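Local atomic coordinates of CAG pathogenicity island protein 13 (Helicobacter pylori, PDB entry 2G3V), a protein that is of unknown function but is encoded by cagS in the cag pathogenicity island, the gene cluster of the bacterium's type IV secretion system. Residues Lys39-Gln44 with Asn108-Lys113; Leu100-Glu105 with Phe156-Glu161; Leu123-Lys128 with Arg137-Gln142. All blocks are in the same frame, centred on the assembly; numbering follows the deposited sequence.

From the N terminus, helix 35-57 comes first, and its Lys39-Gln44 turn packs on Asn108-Lys113, closing a loop of 63 intervening residues in interaction 1. Before that loop shuts, Leu100-Glu105, the end of helix 82-105, opens interaction 2, so the two contacts cross; they also touch, with Ile103 packing on Ile42 and Phe109. Interaction 3 follows, a short closure, eight residues between Leu123-Lys128, with its 3-10 turn, and Arg137-Gln142 on helix 136-149. It lies wholly within the span that interaction 2 completes at Phe156-Glu161, the lead-in and first residues of helix 160-168. Interactions 1 and 2 share one side of the chain's centre, and interaction 3 lies on the opposite side.

Interaction 1: Lys39-Gln44 with Asn108-Lys113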
loop_
_atom_site.group_PDB
_atom_site.type_symbol
_atom_site.label_atom_id
_atom_site.label_comp_id
_atom_site.label_asym_id
_atom_site.label_seq_id
_atom_site.Cartn_x
_atom_site.Cartn_y
_atom_site.Cartn_z
ATOM N N LYS A 39 14.133 -6.963 1.829
ATOM C CA LYS A 39 14.436 -6.158 0.648
ATOM C C LYS A 39 13.390 -6.408 -0.426
ATOM O O LYS A 39 12.995 -5.499 -1.167
ATOM C CB LYS A 39 15.829 -6.501 0.101
ATOM C CG LYS A 39 16.195 -5.751 -1.181
ATOM C CD LYS A 39 16.198 -4.220 -0.990
ATOM C CE LYS A 39 17.349 -3.736 -0.088
ATOM N NZ LYS A 39 17.472 -2.255 -0.014
ATOM N N LYS A 40 12.941 -7.651 -0.511
ATOM C CA LYS A 40 11.918 -8.014 -1.472
ATOM C C LYS A 40 10.710 -7.092 -1.267
ATOM O O LYS A 40 10.124 -6.573 -2.222
ATOM C CB LYS A 40 11.504 -9.462 -1.252
ATOM C CG LYS A 40 10.540 -9.987 -2.290
ATOM C CD LYS A 40 9.986 -11.335 -1.889
ATOM C CE LYS A 40 9.129 -11.943 -3.004
ATOM N NZ LYS A 40 7.919 -11.128 -3.329
ATOM N N ILE A 41 10.346 -6.890 -0.007
ATOM C CA ILE A 41 9.223 -6.021 0.342
ATOM C C ILE A 41 9.521 -4.564 -0.036
ATOM O O ILE A 41 8.701 -3.911 -0.661
ATOM C CB ILE A 41 8.925 -6.076 1.863
ATOM C CG1 ILE A 41 8.715 -7.523 2.313
ATOM C CG2 ILE A 41 7.730 -5.201 2.199
ATOM C CD1 ILE A 41 7.382 -8.124 1.965
ATOM N N ILE A 42 10.699 -4.072 0.347
ATOM C CA ILE A 42 11.130 -2.696 0.058
ATOM C C ILE A 42 11.156 -2.337 -1.430
ATOM O O ILE A 42 10.706 -1.262 -1.825
ATOM C CB ILE A 42 12.526 -2.441 0.659
ATOM C CG1 ILE A 42 12.471 -2.695 2.175
ATOM C CG2 ILE A 42 12.992 -1.011 0.350
ATOM C CD1 ILE A 42 13.819 -2.475 2.907
ATOM N N ASP A 43 11.693 -3.224 -2.257
ATOM C CA ASP A 43 11.740 -2.960 -3.689
ATOM C C ASP A 43 10.333 -2.902 -4.257
ATOM O O ASP A 43 10.055 -2.119 -5.172
ATOM C CB ASP A 43 12.538 -4.033 -4.409
ATOM C CG ASP A 43 13.982 -4.060 -3.978
ATOM O OD1 ASP A 43 14.447 -3.037 -3.431
ATOM O OD2 ASP A 43 14.648 -5.095 -4.191
ATOM N N GLN A 44 9.438 -3.714 -3.701
ATOM C CA GLN A 44 8.056 -3.730 -4.148
ATOM C C GLN A 44 7.345 -2.415 -3.833
ATOM O O GLN A 44 6.527 -1.925 -4.607
ATOM C CB GLN A 44 7.294 -4.878 -3.490
ATOM C CG GLN A 44 6.892 -5.995 -4.433
ATOM C CD GLN A 44 6.016 -7.025 -3.748
ATOM O OE1 GLN A 44 6.504 -7.911 -3.032
ATOM N NE2 GLN A 44 4.701 -6.903 -3.947
ATOM N N ASN A 108 13.508 -2.068 12.292
ATOM C CA ASN A 108 12.596 -3.165 12.630
ATOM C C ASN A 108 11.139 -3.032 12.184
ATOM O O ASN A 108 10.319 -3.902 12.471
ATOM C CB ASN A 108 12.636 -3.436 14.135
ATOM C CG ASN A 108 13.969 -3.984 14.595
ATOM O OD1 ASN A 108 14.331 -3.852 15.767
ATOM N ND2 ASN A 108 14.702 -4.617 13.683
ATOM N N PHE A 109 10.805 -1.945 11.500
ATOM C CA PHE A 109 9.447 -1.783 10.999
ATOM C C PHE A 109 9.523 -2.699 9.787
ATOM O O PHE A 109 10.386 -2.504 8.929
ATOM C CB PHE A 109 9.218 -0.336 10.581
ATOM C CG PHE A 109 7.825 -0.050 10.143
ATOM C CD1 PHE A 109 6.832 0.206 11.080
ATOM C CD2 PHE A 109 7.493 -0.072 8.789
ATOM C CE1 PHE A 109 5.516 0.434 10.676
ATOM C CE2 PHE A 109 6.184 0.153 8.370
ATOM C CZ PHE A 109 5.191 0.407 9.313
ATOM N N LEU A 110 8.637 -3.685 9.712
ATOM C CA LEU A 110 8.677 -4.682 8.635
ATOM C C LEU A 110 9.590 -5.769 9.211
ATOM O O LEU A 110 10.580 -6.178 8.599
ATOM C CB LEU A 110 9.320 -4.140 7.350
ATOM C CG LEU A 110 8.623 -3.090 6.488
ATOM C CD1 LEU A 110 9.507 -2.831 5.263
ATOM C CD2 LEU A 110 7.239 -3.572 6.060
ATOM N N PHE A 111 9.218 -6.209 10.405
ATOM C CA PHE A 111 9.923 -7.201 11.202
ATOM C C PHE A 111 9.665 -8.641 10.751
ATOM O O PHE A 111 10.596 -9.438 10.590
ATOM C CB PHE A 111 9.468 -7.026 12.656
ATOM C CG PHE A 111 10.429 -7.568 13.684
ATOM C CD1 PHE A 111 11.704 -7.023 13.826
ATOM C CD2 PHE A 111 10.032 -8.585 14.554
ATOM C CE1 PHE A 111 12.568 -7.472 14.817
ATOM C CE2 PHE A 111 10.894 -9.052 15.558
ATOM C CZ PHE A 111 12.166 -8.491 15.691
ATOM N N SER A 112 8.396 -8.973 10.542
ATOM C CA SER A 112 8.024 -10.327 10.158
ATOM C C SER A 112 7.293 -10.363 8.843
ATOM O O SER A 112 7.159 -9.345 8.166
ATOM C CB SER A 112 7.099 -10.917 11.205
ATOM O OG SER A 112 5.829 -10.280 11.130
ATOM N N LYS A 113 6.797 -11.551 8.499
ATOM C CA LYS A 113 6.059 -11.724 7.261
ATOM C C LYS A 113 4.652 -11.139 7.366
ATOM O O LYS A 113 4.028 -10.853 6.344
ATOM C CB LYS A 113 5.996 -13.204 6.878
ATOM C CG LYS A 113 7.305 -13.729 6.272
ATOM C CD LYS A 113 7.190 -15.181 5.820
ATOM C CE LYS A 113 8.500 -15.712 5.228
ATOM N NZ LYS A 113 8.351 -17.044 4.585
#
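Ile41, on a helical turn, and Leu110, in an irregular loop, mark the closest backbone approach of Lys39-Gln44 and Asn108-Lys113, with 8.4 Å between Ile41 CA and Leu110 CA. The gap is bridged by side chains alone, and no hydrogen bond passes between the segments. Leu110 carries the whole loop side of the contact, dividing its two methyl groups between neighbouring residues of the helix. CD2 meets the branch methyl of Ile41, with Leu110 CD2 and Ile41 CG2 4.2 Å apart. CD1 lies against the stem of the next side chain, Leu110 CD1 to Ile42 CG1 being 4.3 Å. Ile41 directs its CB at the loop; with CG1 anti to the carbonyl carbon (chi1 -54°), its CG2 extends anti to the backbone N and does the touching. Ile42 starts out across the direction of the loop and only comes closer beyond CB.

In fold terms, this is a helix-loop packing in an all-helical protein: a turn near the start of helix 35-57 is held to the connection that leaves helix 82-105. Ile103 of the latter helix touches both Ile42 and Leu110, which makes the contact part of a three-way apolar cluster. Leu110 has a positive phi of 89°, in the left-handed region, so the chain turns sharply where the leucine enters this cluster.

The flanks of the loop are fixed by other means. Phe109 sets its ring edge-to-face with Tyr166 and packs on Leu99, while Phe111 joins its backbone to that of Leu33. Further along, Ser112 OG is bonded to the backbone N of Phe114, two residues on, as in an ST turn, and Ser112 N is bonded to Asp115 OD2. Within the helix, Asp43 N donates to Lys39 O over 2.8 Å.

Interaction 2: Leu100-Glu105 with Phe156-Glu161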
loop_
_atom_site.group_PDB
_atom_site.type_symbol
_atom_site.label_atom_id
_atom_site.label_comp_id
_atom_site.label_asym_id
_atom_site.label_seq_id
_atom_site.Cartn_x
_atom_site.Cartn_y
_atom_site.Cartn_z
ATOM N N LEU A 100 7.964 4.415 3.131
ATOM C CA LEU A 100 9.371 4.240 2.785
ATOM C C LEU A 100 10.258 4.925 3.824
ATOM O O LEU A 100 11.272 4.370 4.242
ATOM C CB LEU A 100 9.636 4.825 1.397
ATOM C CG LEU A 100 10.219 3.954 0.287
ATOM C CD1 LEU A 100 9.980 2.478 0.536
ATOM C CD2 LEU A 100 9.594 4.392 -1.024
ATOM N N HIS A 101 9.887 6.130 4.246
ATOM C CA HIS A 101 10.681 6.833 5.256
ATOM C C HIS A 101 10.565 6.152 6.606
ATOM O O HIS A 101 11.551 6.067 7.347
ATOM C CB HIS A 101 10.257 8.301 5.369
ATOM C CG HIS A 101 10.688 9.127 4.208
ATOM N ND1 HIS A 101 12.000 9.181 3.792
ATOM C CD2 HIS A 101 9.986 9.898 3.345
ATOM C CE1 HIS A 101 12.088 9.947 2.719
ATOM N NE2 HIS A 101 10.879 10.393 2.427
ATOM N N ALA A 102 9.358 5.679 6.922
ATOM C CA ALA A 102 9.118 4.965 8.172
ATOM C C ALA A 102 10.119 3.819 8.215
ATOM O O ALA A 102 10.831 3.643 9.207
ATOM C CB ALA A 102 7.699 4.423 8.207
ATOM N N ILE A 103 10.185 3.075 7.108
ATOM C CA ILE A 103 11.093 1.948 6.947
ATOM C C ILE A 103 12.553 2.371 7.177
ATOM O O ILE A 103 13.297 1.701 7.890
ATOM C CB ILE A 103 10.924 1.319 5.519
ATOM C CG1 ILE A 103 9.549 0.645 5.414
ATOM C CG2 ILE A 103 12.050 0.295 5.230
ATOM C CD1 ILE A 103 9.186 0.126 4.034
ATOM N N ALA A 104 12.966 3.485 6.584
ATOM C CA ALA A 104 14.332 3.971 6.751
ATOM C C ALA A 104 14.658 4.338 8.204
ATOM O O ALA A 104 15.619 3.845 8.775
ATOM C CB ALA A 104 14.559 5.187 5.846
ATOM N N GLU A 105 13.842 5.214 8.780
ATOM C CA GLU A 105 13.990 5.714 10.150
ATOM C C GLU A 105 13.761 4.707 11.304
ATOM O O GLU A 105 14.011 5.028 12.471
ATOM C CB GLU A 105 13.054 6.920 10.312
ATOM C CG GLU A 105 13.101 7.658 11.651
ATOM C CD GLU A 105 14.405 8.418 11.882
ATOM O OE1 GLU A 105 14.900 9.067 10.936
ATOM O OE2 GLU A 105 14.928 8.380 13.016
ATOM N N PHE A 156 1.621 5.448 8.765
ATOM C CA PHE A 156 3.087 5.386 8.700
ATOM C C PHE A 156 3.881 6.523 9.337
ATOM O O PHE A 156 5.101 6.552 9.251
ATOM C CB PHE A 156 3.518 5.231 7.244
ATOM C CG PHE A 156 2.777 4.153 6.513
ATOM C CD1 PHE A 156 2.713 2.856 7.031
ATOM C CD2 PHE A 156 2.144 4.425 5.310
ATOM C CE1 PHE A 156 2.022 1.843 6.352
ATOM C CE2 PHE A 156 1.457 3.426 4.626
ATOM C CZ PHE A 156 1.395 2.129 5.148
ATOM N N VAL A 157 3.190 7.457 9.979
ATOM C CA VAL A 157 3.848 8.578 10.641
ATOM C C VAL A 157 4.106 8.126 12.070
ATOM O O VAL A 157 3.223 8.206 12.920
ATOM C CB VAL A 157 2.936 9.826 10.653
ATOM C CG1 VAL A 157 3.636 10.988 11.344
ATOM C CG2 VAL A 157 2.562 10.198 9.233
HETATM N N MSE A 158 5.314 7.652 12.336
HETATM C CA MSE A 158 5.656 7.154 13.664
HETATM C C MSE A 158 5.867 8.218 14.739
HETATM O O MSE A 158 6.200 9.365 14.450
HETATM C CB MSE A 158 6.912 6.274 13.592
HETATM C CG MSE A 158 6.919 5.281 12.438
HETATM SE SE MSE A 158 5.281 4.293 12.251
HETATM C CE MSE A 158 5.552 2.961 13.619
ATOM N N THR A 159 5.664 7.809 15.988
ATOM C CA THR A 159 5.850 8.679 17.143
ATOM C C THR A 159 7.067 8.136 17.885
ATOM O O THR A 159 7.495 7.009 17.629
ATOM C CB THR A 159 4.641 8.625 18.087
ATOM O OG1 THR A 159 4.580 7.336 18.706
ATOM C CG2 THR A 159 3.354 8.882 17.316
ATOM N N ASP A 160 7.638 8.915 18.797
ATOM C CA ASP A 160 8.800 8.419 19.530
ATOM C C ASP A 160 8.438 7.121 20.236
ATOM O O ASP A 160 9.215 6.175 20.251
ATOM C CB ASP A 160 9.289 9.444 20.558
ATOM C CG ASP A 160 10.084 10.579 19.925
ATOM O OD1 ASP A 160 10.970 10.289 19.085
ATOM O OD2 ASP A 160 9.832 11.756 20.281
ATOM N N GLU A 161 7.244 7.081 20.812
ATOM C CA GLU A 161 6.775 5.899 21.514
ATOM C C GLU A 161 6.820 4.697 20.578
ATOM O O GLU A 161 7.308 3.625 20.948
ATOM C CB GLU A 161 5.346 6.127 22.022
ATOM C CG GLU A 161 4.763 4.986 22.864
ATOM C CD GLU A 161 3.474 5.393 23.568
ATOM O OE1 GLU A 161 2.509 5.788 22.879
ATOM O OE2 GLU A 161 3.425 5.328 24.814
#
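The backbones come nearest at Ala102 and Phe156, with 6.1 Å from Ala102 CA to Phe156 CA, where the last turns of helix 82-105 pass the loop leading into helix 160-168. From Phe156 onward the second segment, extended over Val157-Thr159, draws away from the helix, until Thr159 and Asp160 begin the next one. Ala102 is the single point of contact on the helical side. Its CB faces the loop and rests against backbone as well as side chains: Ala102 CB lies 3.5 Å from Phe156 O, a van der Waals approach of a methyl group to a carbonyl oxygen. The same methyl meets the root of the phenylalanine, with Ala102 CB and Phe156 CB 4.4 Å apart, and two residues further along the loop it reaches the selenomethionine Met158, Ala102 CB to Met158 CG being also 4.4 Å.

The phenyl ring itself takes little part. Although the CB of Phe156 faces the helix, the first torsion (chi1 -49°) sets the ring beside the backbone N, and it leads away to pack on Leu99, Ile118 and Phe122. Phe156 also has a positive phi, 70°, in the left-handed region, at the place of closest approach. Met158 bends repeatedly along its length, and its end turns to Met163 and Tyr166 of helix 160-168 and to Phe109.

Thr159 then acts as the N-cap of that helix, with its OG1 bonded to Glu162 N. In the last turn of helix 82-105, Glu105 N donates to His101 O over 2.8 Å. With no hydrogen bond or charge pair across the segments, their association rests on a methyl group set against a carbonyl oxygen and two side-chain roots, a modest apolar contact from which the Phe156 ring continues into buried packing.

Interaction 3: Leu123-Lys128 with Arg137-Gln142; sequences LPFFSK and REMDSQ
Gln142 is the main bridge from helix 136-149 to the turn at Pro124 and Phe125, and it works through packing. With CG anti to the backbone N (chi1 -165°) and the chain extended beyond, its amide is carried onto the proline, where Gln142 OE1 comes within 3.5 Å of Pro124 CB and Gln142 NE2 within 3.6 Å of that same carbon. The oxygen also sits over one face of the Phe125 ring, displaced toward its rim, with Gln142 OE1 3.7 Å from Phe125 CZ. Amide and ring planes are 63° apart. Gln142 OE1 is buried here without a hydrogen-bonding partner in the model.

The aromatic interaction involves the selenomethionine at 139. Its bent side chain brings Met139 SE to 3.9 Å from Phe125 CE1, oblique to the ring: a Met-aromatic contact made with selenium in place of sulfur. Tyr146 stands edge-to-face with this phenyl ring, and Phe85 touches Met139, extending the cluster to helix 82-105.

Polar bonds shape each segment separately. Leu123 O accepts from both Phe126 N (3.0 Å) and Ser127 N (2.9 Å), tightening the turn, while Arg137 NH2 and Asp140 OD2 form a salt bridge at 3.3 Å by charge alone, the oxygen lying well off the guanidinium plane. Phe125 O is bonded to Tyr89 OH.

It is a short-range packing in an all-helical fold: a 3-10 turn, Ser127 as N-cap of helix 128-133 through Ile130 N, and helix 136-149 folding back onto the turn.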
loop_
_atom_site.group_PDB
_atom_site.type_symbol
_atom_site.label_atom_id
_atom_site.label_comp_id
_atom_site.label_asym_id
_atom_site.label_seq_id
_atom_site.Cartn_x
_atom_site.Cartn_y
_atom_site.Cartn_z
ATOM N N LEU A 123 -1.939 -2.521 -3.458
ATOM C CA LEU A 123 -2.219 -3.506 -4.509
ATOM C C LEU A 123 -3.449 -3.277 -5.412
ATOM O O LEU A 123 -3.379 -3.493 -6.616
ATOM C CB LEU A 123 -2.280 -4.909 -3.888
ATOM C CG LEU A 123 -0.982 -5.738 -3.850
ATOM C CD1 LEU A 123 0.224 -4.846 -3.876
ATOM C CD2 LEU A 123 -0.966 -6.628 -2.602
ATOM N N PRO A 124 -4.584 -2.835 -4.845
ATOM C CA PRO A 124 -5.823 -2.579 -5.610
ATOM C C PRO A 124 -5.686 -1.534 -6.727
ATOM O O PRO A 124 -6.518 -1.453 -7.629
ATOM C CB PRO A 124 -6.803 -2.109 -4.534
ATOM C CG PRO A 124 -6.341 -2.835 -3.333
ATOM C CD PRO A 124 -4.838 -2.685 -3.402
ATOM N N PHE A 125 -4.638 -0.726 -6.645
ATOM C CA PHE A 125 -4.391 0.308 -7.638
ATOM C C PHE A 125 -3.100 0.036 -8.393
ATOM O O PHE A 125 -2.664 0.861 -9.183
ATOM C CB PHE A 125 -4.294 1.682 -6.965
ATOM C CG PHE A 125 -5.591 2.178 -6.389
ATOM C CD1 PHE A 125 -6.629 2.594 -7.222
ATOM C CD2 PHE A 125 -5.781 2.210 -5.008
ATOM C CE1 PHE A 125 -7.850 3.032 -6.688
ATOM C CE2 PHE A 125 -6.995 2.648 -4.454
ATOM C CZ PHE A 125 -8.036 3.059 -5.295
ATOM N N PHE A 126 -2.492 -1.123 -8.164
ATOM C CA PHE A 126 -1.237 -1.428 -8.839
ATOM C C PHE A 126 -1.258 -2.739 -9.633
ATOM O O PHE A 126 -0.742 -2.826 -10.750
ATOM C CB PHE A 126 -0.095 -1.449 -7.815
ATOM C CG PHE A 126 1.205 -1.912 -8.386
ATOM C CD1 PHE A 126 1.938 -1.080 -9.231
ATOM C CD2 PHE A 126 1.683 -3.204 -8.118
ATOM C CE1 PHE A 126 3.112 -1.516 -9.801
ATOM C CE2 PHE A 126 2.859 -3.649 -8.688
ATOM C CZ PHE A 126 3.577 -2.807 -9.530
ATOM N N SER A 127 -1.856 -3.759 -9.041
ATOM C CA SER A 127 -1.952 -5.063 -9.674
ATOM C C SER A 127 -2.944 -5.111 -10.828
ATOM O O SER A 127 -4.108 -4.708 -10.683
ATOM C CB SER A 127 -2.340 -6.109 -8.637
ATOM O OG SER A 127 -3.154 -7.094 -9.233
ATOM N N LYS A 128 -2.476 -5.615 -11.969
ATOM C CA LYS A 128 -3.322 -5.732 -13.155
ATOM C C LYS A 128 -4.475 -6.707 -12.935
ATOM O O LYS A 128 -5.594 -6.444 -13.342
ATOM C CB LYS A 128 -2.512 -6.197 -14.362
ATOM C CG LYS A 128 -3.366 -6.319 -15.625
ATOM C CD LYS A 128 -2.523 -6.734 -16.812
ATOM C CE LYS A 128 -1.412 -5.729 -17.086
ATOM N NZ LYS A 128 -0.498 -6.278 -18.110
ATOM N N ARG A 137 -18.248 0.441 -10.720
ATOM C CA ARG A 137 -18.756 0.882 -9.426
ATOM C C ARG A 137 -17.754 0.615 -8.317
ATOM O O ARG A 137 -17.457 1.485 -7.501
ATOM C CB ARG A 137 -20.073 0.171 -9.115
ATOM C CG ARG A 137 -21.200 0.452 -10.115
ATOM C CD ARG A 137 -21.643 1.906 -10.075
ATOM N NE ARG A 137 -20.575 2.809 -10.485
ATOM C CZ ARG A 137 -20.673 4.135 -10.505
ATOM N NH1 ARG A 137 -21.803 4.730 -10.132
ATOM N NH2 ARG A 137 -19.643 4.869 -10.903
ATOM N N GLU A 138 -17.246 -0.608 -8.283
ATOM C CA GLU A 138 -16.252 -0.989 -7.283
ATOM C C GLU A 138 -15.104 0.017 -7.279
ATOM O O GLU A 138 -14.710 0.530 -6.234
ATOM C CB GLU A 138 -15.686 -2.370 -7.610
ATOM C CG GLU A 138 -16.416 -3.534 -6.990
ATOM C CD GLU A 138 -15.957 -4.862 -7.570
ATOM O OE1 GLU A 138 -14.723 -5.061 -7.705
ATOM O OE2 GLU A 138 -16.831 -5.699 -7.886
HETATM N N MSE A 139 -14.570 0.295 -8.462
HETATM C CA MSE A 139 -13.451 1.219 -8.578
HETATM C C MSE A 139 -13.820 2.614 -8.102
HETATM O O MSE A 139 -13.056 3.255 -7.389
HETATM C CB MSE A 139 -12.964 1.270 -10.035
HETATM C CG MSE A 139 -11.703 2.115 -10.280
HETATM SE SE MSE A 139 -10.085 1.444 -9.452
HETATM C CE MSE A 139 -9.756 -0.060 -10.620
ATOM N N ASP A 140 -15.001 3.079 -8.489
ATOM C CA ASP A 140 -15.431 4.411 -8.117
ATOM C C ASP A 140 -15.502 4.624 -6.628
ATOM O O ASP A 140 -15.011 5.624 -6.120
ATOM C CB ASP A 140 -16.789 4.727 -8.748
ATOM C CG ASP A 140 -17.009 6.216 -8.934
ATOM O OD1 ASP A 140 -16.074 6.905 -9.424
ATOM O OD2 ASP A 140 -18.115 6.700 -8.603
ATOM N N SER A 141 -16.117 3.689 -5.911
ATOM C CA SER A 141 -16.229 3.852 -4.461
ATOM C C SER A 141 -14.901 3.605 -3.757
ATOM O O SER A 141 -14.627 4.200 -2.710
ATOM C CB SER A 141 -17.319 2.945 -3.886
ATOM O OG SER A 141 -17.065 1.590 -4.181
ATOM N N GLN A 142 -14.078 2.729 -4.326
ATOM C CA GLN A 142 -12.788 2.452 -3.733
ATOM C C GLN A 142 -11.986 3.737 -3.796
ATOM O O GLN A 142 -11.332 4.118 -2.828
ATOM C CB GLN A 142 -12.073 1.333 -4.499
ATOM C CG GLN A 142 -10.877 0.733 -3.750
ATOM C CD GLN A 142 -10.236 -0.428 -4.484
ATOM O OE1 GLN A 142 -9.646 -0.251 -5.553
ATOM N NE2 GLN A 142 -10.343 -1.629 -3.915
#